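Local structure of alpha-amylase (Eisenia fetida, 6M4K) at residues A[261-273]-A[314-328]. The protein probably cleaves internal alpha-1,4-glucosidic linkages of starch-like polysaccharides as a calcium- and chloride-dependent family 13 glycoside hydrolase. Numbering follows the deposited sequence. Where two conformers were deposited one is given.
Sequences HGQNLGNVVRKNN and GTILTFFEANMYKIA. With SO4 (sulfate ion), chain F.
I316 CD1 packs on G262 O, and a water joins that oxygen to L317 N. The Q263 chain bends at chi2 (-80°) and crosses T315 at about a right angle, with Q263 OE1 3.5 Å from T315 CG2. Its NE2 lies against I316 CD1 and bonds to A310 O. At G266 the loop backbone comes close: G266 CA is 3.3 Å from T315 O, and a side chain would clash there. N267 OD1 accepts two bonds, from T315 OG1 (2.9 Å) and, nearly straight, from N272 ND2. Here helix 259-270 and helix 322-334, the outer helices that follow barrel strands 255-257 and 295-297 of the (beta/alpha)8 TIM barrel, cross at 123°, and the loop leading into the second lies along the first. V269 fills the join. V269 CG1, anti to the backbone N (chi1 173°), meets M324 CB at 3.8 Å; CG2 meets A328 CB. R270 runs out extended, with L317 CD2 over one guanidinium face. R270 NH2 gives a 2.9 Å bond to I316 O, near the guanidinium plane, and a long salt bridge to E321 OE1; NE bonds weakly to T315 O. A leucine in place of R270 would probably leave I316 O without this donor and take away the positive charge near E321. Past the Schellman turn at K271, N272 ND2 also donates to G314 O (2.9 Å).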
ATOM      1  N   HIS A 261       8.796  -6.756   4.644  1.00 13.06           N
ATOM      2  CA  HIS A 261       8.100  -6.345   5.860  1.00 13.45           C
ATOM      3  C   HIS A 261       6.842  -7.184   6.082  1.00 13.66           C
ATOM      4  O   HIS A 261       6.664  -7.796   7.143  1.00 14.20           O
ATOM      5  CB  HIS A 261       7.815  -4.846   5.714  1.00 14.08           C
ATOM      6  CG  HIS A 261       6.862  -4.260   6.703  1.00 13.44           C
ATOM      7  ND1 HIS A 261       7.282  -3.523   7.793  1.00 13.50           N
ATOM      8  CD2 HIS A 261       5.510  -4.213   6.711  1.00 14.39           C
ATOM      9  CE1 HIS A 261       6.222  -3.066   8.436  1.00 12.81           C
ATOM     10  NE2 HIS A 261       5.136  -3.471   7.799  1.00 13.70           N
ATOM     11  N   GLY A 262       5.968  -7.247   5.078  1.00 13.61           N
ATOM     12  CA  GLY A 262       4.754  -8.038   5.224  1.00 13.82           C
ATOM     13  C   GLY A 262       5.019  -9.532   5.230  1.00 13.39           C
ATOM     14  O   GLY A 262       4.289 -10.294   5.874  1.00 14.39           O
ATOM     15  N   GLN A 263       6.055  -9.975   4.516  1.00 14.07           N
ATOM     16  CA  GLN A 263       6.444 -11.377   4.585  0.50 14.27           C
ATOM     17  C   GLN A 263       6.848 -11.745   6.004  1.00 15.37           C
ATOM     18  O   GLN A 263       6.394 -12.761   6.550  1.00 14.82           O
ATOM     19  CB  GLN A 263       7.591 -11.646   3.610  0.50 15.81           C
ATOM     20  CG  GLN A 263       7.162 -11.724   2.153  0.50 18.94           C
ATOM     21  CD  GLN A 263       6.558 -13.071   1.792  0.50 19.16           C
ATOM     22  OE1 GLN A 263       7.006 -14.117   2.268  0.50 23.91           O
ATOM     23  NE2 GLN A 263       5.535 -13.051   0.952  0.50 20.13           N
ATOM     24  N   ASN A 264       7.702 -10.920   6.615  1.00 13.42           N
ATOM     25  CA  ASN A 264       8.207 -11.210   7.952  1.00 14.70           C
ATOM     26  C   ASN A 264       7.104 -11.103   8.998  1.00 14.91           C
ATOM     27  O   ASN A 264       6.948 -11.997   9.838  1.00 15.40           O
ATOM     28  CB  ASN A 264       9.394 -10.298   8.292  1.00 14.97           C
ATOM     29  CG  ASN A 264      10.663 -10.664   7.516  1.00 17.23           C
ATOM     30  OD1 ASN A 264      11.485  -9.797   7.181  1.00 18.70           O
ATOM     31  ND2 ASN A 264      10.839 -11.943   7.249  1.00 20.15           N
ATOM     32  N   LEU A 265       6.333 -10.013   8.980  1.00 13.67           N
ATOM     33  CA  LEU A 265       5.251  -9.877   9.953  1.00 13.25           C
ATOM     34  C   LEU A 265       4.195 -10.962   9.767  1.00 14.54           C
ATOM     35  O   LEU A 265       3.635 -11.468  10.749  1.00 15.53           O
ATOM     36  CB  LEU A 265       4.637  -8.476   9.895  1.00 14.24           C
ATOM     37  CG  LEU A 265       5.569  -7.343  10.329  1.00 13.86           C
ATOM     38  CD1 LEU A 265       4.858  -6.012  10.262  1.00 17.74           C
ATOM     39  CD2 LEU A 265       6.112  -7.582  11.735  1.00 16.66           C
ATOM     40  N   GLY A 266       3.913 -11.330   8.518  1.00 13.41           N
ATOM     41  CA  GLY A 266       2.974 -12.416   8.274  1.00 15.56           C
ATOM     42  C   GLY A 266       3.451 -13.724   8.877  1.00 16.13           C
ATOM     43  O   GLY A 266       2.716 -14.396   9.606  1.00 15.42           O
ATOM     44  N   ASN A 267       4.706 -14.080   8.614  1.00 14.79           N
ATOM     45  CA  ASN A 267       5.256 -15.302   9.193  1.00 15.73           C
ATOM     46  C   ASN A 267       5.255 -15.250  10.716  1.00 17.18           C
ATOM     47  O   ASN A 267       4.967 -16.257  11.377  1.00 16.87           O
ATOM     48  CB  ASN A 267       6.668 -15.539   8.651  1.00 16.46           C
ATOM     49  CG  ASN A 267       6.660 -16.174   7.275  1.00 18.51           C
ATOM     50  OD1 ASN A 267       5.736 -16.918   6.935  1.00 20.10           O
ATOM     51  ND2 ASN A 267       7.681 -15.891   6.475  1.00 18.35           N
ATOM     52  N   VAL A 268       5.591 -14.096  11.299  1.00 15.00           N
ATOM     53  CA  VAL A 268       5.674 -14.002  12.752  1.00 16.68           C
ATOM     54  C   VAL A 268       4.297 -14.161  13.384  1.00 16.56           C
ATOM     55  O   VAL A 268       4.109 -14.969  14.302  1.00 16.66           O
ATOM     56  CB  VAL A 268       6.357 -12.693  13.188  1.00 15.17           C
ATOM     57  CG1 VAL A 268       6.186 -12.499  14.691  1.00 17.73           C
ATOM     58  CG2 VAL A 268       7.845 -12.722  12.823  1.00 16.36           C
ATOM     59  N   VAL A 269       3.313 -13.395  12.906  1.00 15.56           N
ATOM     60  CA  VAL A 269       1.989 -13.440  13.524  1.00 15.02           C
ATOM     61  C   VAL A 269       1.328 -14.793  13.297  1.00 17.12           C
ATOM     62  O   VAL A 269       0.584 -15.283  14.159  1.00 18.53           O
ATOM     63  CB  VAL A 269       1.133 -12.246  13.058  1.00 16.41           C
ATOM     64  CG1 VAL A 269      -0.303 -12.368  13.562  1.00 18.30           C
ATOM     65  CG2 VAL A 269       1.755 -10.950  13.553  1.00 16.11           C
ATOM     66  N   ARG A 270       1.592 -15.422  12.155  1.00 15.62           N
ATOM     67  CA  ARG A 270       1.086 -16.768  11.903  1.00 18.46           C
ATOM     68  C   ARG A 270       1.840 -17.834  12.682  1.00 18.90           C
ATOM     69  O   ARG A 270       1.384 -18.986  12.716  1.00 20.09           O
ATOM     70  CB  ARG A 270       1.224 -17.105  10.427  1.00 16.29           C
ATOM     71  CG  ARG A 270       0.257 -16.366   9.504  1.00 16.87           C
ATOM     72  CD  ARG A 270       0.630 -16.626   8.078  1.00 16.97           C
ATOM     73  NE  ARG A 270      -0.334 -16.093   7.123  1.00 16.87           N
ATOM     74  CZ  ARG A 270      -1.419 -16.742   6.710  1.00 18.20           C
ATOM     75  NH1 ARG A 270      -1.692 -17.961   7.174  1.00 20.50           N
ATOM     76  NH2 ARG A 270      -2.230 -16.178   5.827  1.00 17.41           N
ATOM     77  N   LYS A 271       2.986 -17.494  13.273  1.00 17.78           N
ATOM     78  CA  LYS A 271       3.852 -18.462  13.950  1.00 17.08           C
ATOM     79  C   LYS A 271       4.340 -19.545  13.000  1.00 20.78           C
ATOM     80  O   LYS A 271       4.525 -20.696  13.403  1.00 21.65           O
ATOM     81  CB  LYS A 271       3.182 -19.084  15.175  1.00 19.39           C
ATOM     82  CG  LYS A 271       2.666 -18.089  16.164  1.00 22.00           C
ATOM     83  CD  LYS A 271       1.867 -18.811  17.216  1.00 27.07           C
ATOM     84  CE  LYS A 271       0.781 -17.921  17.709  1.00 30.65           C
ATOM     85  NZ  LYS A 271      -0.171 -18.598  18.635  1.00 26.53           N
ATOM     86  N   ASN A 272       4.531 -19.192  11.732  1.00 17.33           N
ATOM     87  CA  ASN A 272       5.021 -20.147  10.749  1.00 18.56           C
ATOM     88  C   ASN A 272       6.417 -20.615  11.136  1.00 20.07           C
ATOM     89  O   ASN A 272       7.267 -19.819  11.553  1.00 18.96           O
ATOM     90  CB  ASN A 272       5.067 -19.508   9.361  1.00 17.81           C
ATOM     91  CG  ASN A 272       3.704 -19.448   8.692  1.00 20.27           C
ATOM     92  OD1 ASN A 272       2.769 -20.134   9.103  1.00 20.36           O
ATOM     93  ND2 ASN A 272       3.593 -18.645   7.644  1.00 17.12           N
ATOM     94  N   ASN A 273       6.642 -21.924  11.005  1.00 21.85           N
ATOM     95  CA  ASN A 273       7.962 -22.528  11.201  1.00 23.06           C
ATOM     96  C   ASN A 273       8.604 -22.084  12.514  1.00 22.07           C
ATOM     97  O   ASN A 273       9.782 -21.722  12.565  1.00 24.21           O
ATOM     98  CB  ASN A 273       8.877 -22.266  10.009  1.00 25.99           C
ATOM     99  CG  ASN A 273      10.062 -23.203   9.972  1.00 35.58           C
ATOM    100  OD1 ASN A 273      10.097 -24.202  10.694  1.00 34.48           O
ATOM    101  ND2 ASN A 273      11.039 -22.891   9.129  1.00 37.02           N
ATOM    102  N   GLY A 314       0.347 -18.767   2.069  0.50 16.42           N
ATOM    103  CA  GLY A 314       0.709 -19.293   3.369  0.50 16.08           C
ATOM    104  C   GLY A 314       1.416 -18.362   4.337  0.50 15.93           C
ATOM    105  O   GLY A 314       1.725 -18.779   5.455  0.50 16.92           O
ATOM    106  N   THR A 315       1.651 -17.108   3.956  1.00 16.68           N
ATOM    107  CA  THR A 315       2.486 -16.161   4.700  1.00 15.50           C
ATOM    108  C   THR A 315       1.804 -14.803   4.829  1.00 14.55           C
ATOM    109  O   THR A 315       1.611 -14.301   5.941  1.00 16.35           O
ATOM    110  CB  THR A 315       3.871 -15.995   4.056  1.00 17.45           C
ATOM    111  OG1 THR A 315       4.634 -17.199   4.227  1.00 19.67           O
ATOM    112  CG2 THR A 315       4.633 -14.837   4.699  1.00 20.31           C
ATOM    113  N   ILE A 316       1.425 -14.200   3.699  1.00 14.30           N
ATOM    114  CA  ILE A 316       0.799 -12.882   3.735  1.00 15.04           C
ATOM    115  C   ILE A 316      -0.519 -12.941   4.499  1.00 15.94           C
ATOM    116  O   ILE A 316      -1.312 -13.880   4.344  1.00 16.86           O
ATOM    117  CB  ILE A 316       0.612 -12.360   2.301  1.00 15.80           C
ATOM    118  CG1 ILE A 316       1.963 -12.205   1.588  1.00 16.50           C
ATOM    119  CG2 ILE A 316      -0.144 -11.031   2.302  1.00 17.71           C
ATOM    120  CD1 ILE A 316       2.960 -11.292   2.317  1.00 18.72           C
ATOM    121  N   LEU A 317      -0.765 -11.934   5.329  1.00 14.71           N
ATOM    122  CA  LEU A 317      -2.033 -11.797   6.028  1.00 14.45           C
ATOM    123  C   LEU A 317      -2.928 -10.796   5.307  1.00 14.54           C
ATOM    124  O   LEU A 317      -2.458  -9.773   4.792  1.00 14.88           O
ATOM    125  CB  LEU A 317      -1.807 -11.359   7.474  1.00 15.17           C
ATOM    126  CG  LEU A 317      -1.184 -12.441   8.355  1.00 15.46           C
ATOM    127  CD1 LEU A 317      -0.689 -11.857   9.675  1.00 17.17           C
ATOM    128  CD2 LEU A 317      -2.212 -13.562   8.597  1.00 18.77           C
ATOM    129  N   THR A 318      -4.222 -11.115   5.249  1.00 13.95           N
ATOM    130  CA  THR A 318      -5.201 -10.331   4.515  1.00 14.95           C
ATOM    131  C   THR A 318      -6.493 -10.317   5.313  1.00 13.53           C
ATOM    132  O   THR A 318      -6.605 -10.950   6.362  1.00 14.56           O
ATOM    133  CB  THR A 318      -5.494 -10.957   3.149  1.00 14.99           C
ATOM    134  OG1 THR A 318      -6.294 -12.140   3.341  1.00 15.76           O
ATOM    135  CG2 THR A 318      -4.222 -11.346   2.434  1.00 16.39           C
ATOM    136  N   PHE A 319      -7.495  -9.604   4.794  1.00 14.44           N
ATOM    137  CA  PHE A 319      -8.794  -9.555   5.465  1.00 14.67           C
ATOM    138  C   PHE A 319      -9.436 -10.936   5.604  1.00 16.62           C
ATOM    139  O   PHE A 319     -10.333 -11.100   6.438  1.00 17.86           O
ATOM    140  CB  PHE A 319      -9.745  -8.576   4.761  1.00 15.24           C
ATOM    141  CG  PHE A 319     -10.204  -9.029   3.400  1.00 14.76           C
ATOM    142  CD1 PHE A 319     -11.354  -9.800   3.264  1.00 17.27           C
ATOM    143  CD2 PHE A 319      -9.514  -8.662   2.263  1.00 15.07           C
ATOM    144  CE1 PHE A 319     -11.788 -10.211   2.023  1.00 16.88           C
ATOM    145  CE2 PHE A 319      -9.949  -9.069   1.007  1.00 14.99           C
ATOM    146  CZ  PHE A 319     -11.097  -9.852   0.891  1.00 16.55           C
ATOM    147  N   PHE A 320      -8.996 -11.926   4.825  1.00 15.64           N
ATOM    148  CA  PHE A 320      -9.496 -13.289   5.006  1.00 19.09           C
ATOM    149  C   PHE A 320      -9.009 -13.915   6.310  1.00 20.19           C
ATOM    150  O   PHE A 320      -9.612 -14.887   6.782  1.00 21.34           O
ATOM    151  CB  PHE A 320      -9.113 -14.166   3.807  1.00 20.76           C
ATOM    152  CG  PHE A 320      -9.977 -13.959   2.590  1.00 22.54           C
ATOM    153  CD1 PHE A 320     -11.272 -14.448   2.555  1.00 26.71           C
ATOM    154  CD2 PHE A 320      -9.487 -13.308   1.467  1.00 20.62           C
ATOM    155  CE1 PHE A 320     -12.066 -14.269   1.432  1.00 26.89           C
ATOM    156  CE2 PHE A 320     -10.274 -13.129   0.348  1.00 21.85           C
ATOM    157  CZ  PHE A 320     -11.562 -13.613   0.328  1.00 24.50           C
ATOM    158  N   GLU A 321      -7.929 -13.397   6.898  1.00 16.59           N
ATOM    159  CA  GLU A 321      -7.449 -13.837   8.200  1.00 17.51           C
ATOM    160  C   GLU A 321      -7.542 -12.644   9.144  1.00 15.85           C
ATOM    161  O   GLU A 321      -6.529 -12.146   9.642  1.00 15.79           O
ATOM    162  CB  GLU A 321      -6.005 -14.349   8.098  1.00 19.25           C
ATOM    163  CG  GLU A 321      -5.798 -15.485   7.083  1.00 20.03           C
ATOM    164  CD  GLU A 321      -5.659 -15.001   5.643  1.00 24.38           C
ATOM    165  OE1 GLU A 321      -5.060 -13.920   5.424  1.00 25.02           O
ATOM    166  OE2 GLU A 321      -6.161 -15.686   4.721  1.00 26.54           O
ATOM    167  N   ALA A 322      -8.768 -12.183   9.398  1.00 17.55           N
ATOM    168  CA  ALA A 322      -8.973 -10.837   9.927  1.00 17.23           C
ATOM    169  C   ALA A 322      -8.337 -10.642  11.297  1.00 17.92           C
ATOM    170  O   ALA A 322      -7.771  -9.574  11.576  1.00 17.45           O
ATOM    171  CB  ALA A 322     -10.468 -10.523   9.978  1.00 19.48           C
ATOM    172  N   ASN A 323      -8.428 -11.638  12.182  1.00 18.41           N
ATOM    173  CA  ASN A 323      -7.909 -11.440  13.532  1.00 18.48           C
ATOM    174  C   ASN A 323      -6.396 -11.268  13.519  1.00 16.74           C
ATOM    175  O   ASN A 323      -5.857 -10.345  14.140  1.00 17.29           O
ATOM    176  CB  ASN A 323      -8.316 -12.604  14.440  1.00 18.83           C
ATOM    177  CG  ASN A 323      -8.207 -12.255  15.905  1.00 22.38           C
ATOM    178  OD1 ASN A 323      -8.731 -11.230  16.352  1.00 24.90           O
ATOM    179  ND2 ASN A 323      -7.507 -13.091  16.664  1.00 23.09           N
ATOM    180  N   MET A 324      -5.698 -12.154  12.811  1.00 15.72           N
ATOM    181  CA  MET A 324      -4.248 -12.033  12.696  1.00 15.63           C
ATOM    182  C   MET A 324      -3.857 -10.780  11.922  1.00 16.46           C
ATOM    183  O   MET A 324      -2.854 -10.136  12.241  1.00 14.98           O
ATOM    184  CB  MET A 324      -3.695 -13.262  11.990  1.00 17.47           C
ATOM    185  CG  MET A 324      -3.739 -14.520  12.847  1.00 19.43           C
ATOM    186  SD  MET A 324      -2.847 -15.887  12.082  1.00 26.65           S
ATOM    187  CE  MET A 324      -3.930 -16.250  10.729  1.00 25.44           C
ATOM    188  N   TYR A 325      -4.621 -10.440  10.888  1.00 14.37           N
ATOM    189  CA  TYR A 325      -4.347  -9.236  10.105  1.00 14.43           C
ATOM    190  C   TYR A 325      -4.401  -7.985  10.966  1.00 15.76           C
ATOM    191  O   TYR A 325      -3.573  -7.077  10.810  1.00 14.01           O
ATOM    192  CB  TYR A 325      -5.407  -9.153   9.024  1.00 15.10           C
ATOM    193  CG  TYR A 325      -5.241  -8.106   7.952  1.00 14.37           C
ATOM    194  CD1 TYR A 325      -4.189  -8.154   7.044  1.00 15.28           C
ATOM    195  CD2 TYR A 325      -6.199  -7.122   7.780  1.00 17.16           C
ATOM    196  CE1 TYR A 325      -4.079  -7.219   6.016  1.00 14.49           C
ATOM    197  CE2 TYR A 325      -6.096  -6.189   6.762  1.00 18.11           C
ATOM    198  CZ  TYR A 325      -5.034  -6.239   5.894  1.00 14.38           C
ATOM    199  OH  TYR A 325      -4.985  -5.319   4.876  1.00 15.69           O
ATOM    200  N   LYS A 326      -5.363  -7.912  11.879  1.00 13.98           N
ATOM    201  CA  LYS A 326      -5.442  -6.759  12.766  1.00 15.75           C
ATOM    202  C   LYS A 326      -4.263  -6.720  13.726  1.00 17.68           C
ATOM    203  O   LYS A 326      -3.777  -5.637  14.071  1.00 15.62           O
ATOM    204  CB  LYS A 326      -6.759  -6.773  13.539  1.00 15.96           C
ATOM    205  CG  LYS A 326      -7.961  -6.419  12.686  1.00 17.79           C
ATOM    206  CD  LYS A 326      -9.233  -6.454  13.511  1.00 20.70           C
ATOM    207  CE  LYS A 326      -9.704  -7.871  13.722  1.00 25.40           C
ATOM    208  NZ  LYS A 326     -11.004  -7.889  14.461  1.00 25.57           N
ATOM    209  N   ILE A 327      -3.806  -7.884  14.198  1.00 14.95           N
ATOM    210  CA  ILE A 327      -2.633  -7.913  15.070  1.00 15.15           C
ATOM    211  C   ILE A 327      -1.411  -7.373  14.334  1.00 14.32           C
ATOM    212  O   ILE A 327      -0.675  -6.523  14.848  1.00 14.31           O
ATOM    213  CB  ILE A 327      -2.390  -9.335  15.601  1.00 15.59           C
ATOM    214  CG1 ILE A 327      -3.520  -9.743  16.545  1.00 16.78           C
ATOM    215  CG2 ILE A 327      -1.044  -9.403  16.315  1.00 17.54           C
ATOM    216  CD1 ILE A 327      -3.485 -11.221  16.924  1.00 19.01           C
ATOM    217  N   ALA A 328      -1.168  -7.881  13.127  1.00 13.76           N
ATOM    218  CA  ALA A 328      -0.013  -7.440  12.351  1.00 14.17           C
ATOM    219  C   ALA A 328      -0.097  -5.953  12.032  1.00 14.44           C
ATOM    220  O   ALA A 328       0.912  -5.241  12.104  1.00 13.73           O
ATOM    221  CB  ALA A 328       0.075  -8.252  11.060  1.00 14.25           C
TER
HETATM  222  S   SO4 F 605      -8.064 -15.440  11.750  0.80 25.86           S
HETATM  223  O1  SO4 F 605      -6.861 -14.610  11.721  0.80 19.93           O
HETATM  224  O2  SO4 F 605      -7.956 -16.359  12.878  0.80 34.13           O
HETATM  225  O3  SO4 F 605      -9.228 -14.567  11.919  0.80 30.95           O
HETATM  226  O4  SO4 F 605      -8.192 -16.183  10.499  0.80 26.28           O
HETATM  227  O   HOH W   1       1.430 -10.080   5.715  1.00 15.49           O
HETATM  228  O   HOH W   2       6.766 -16.753   2.165  0.50 26.28           O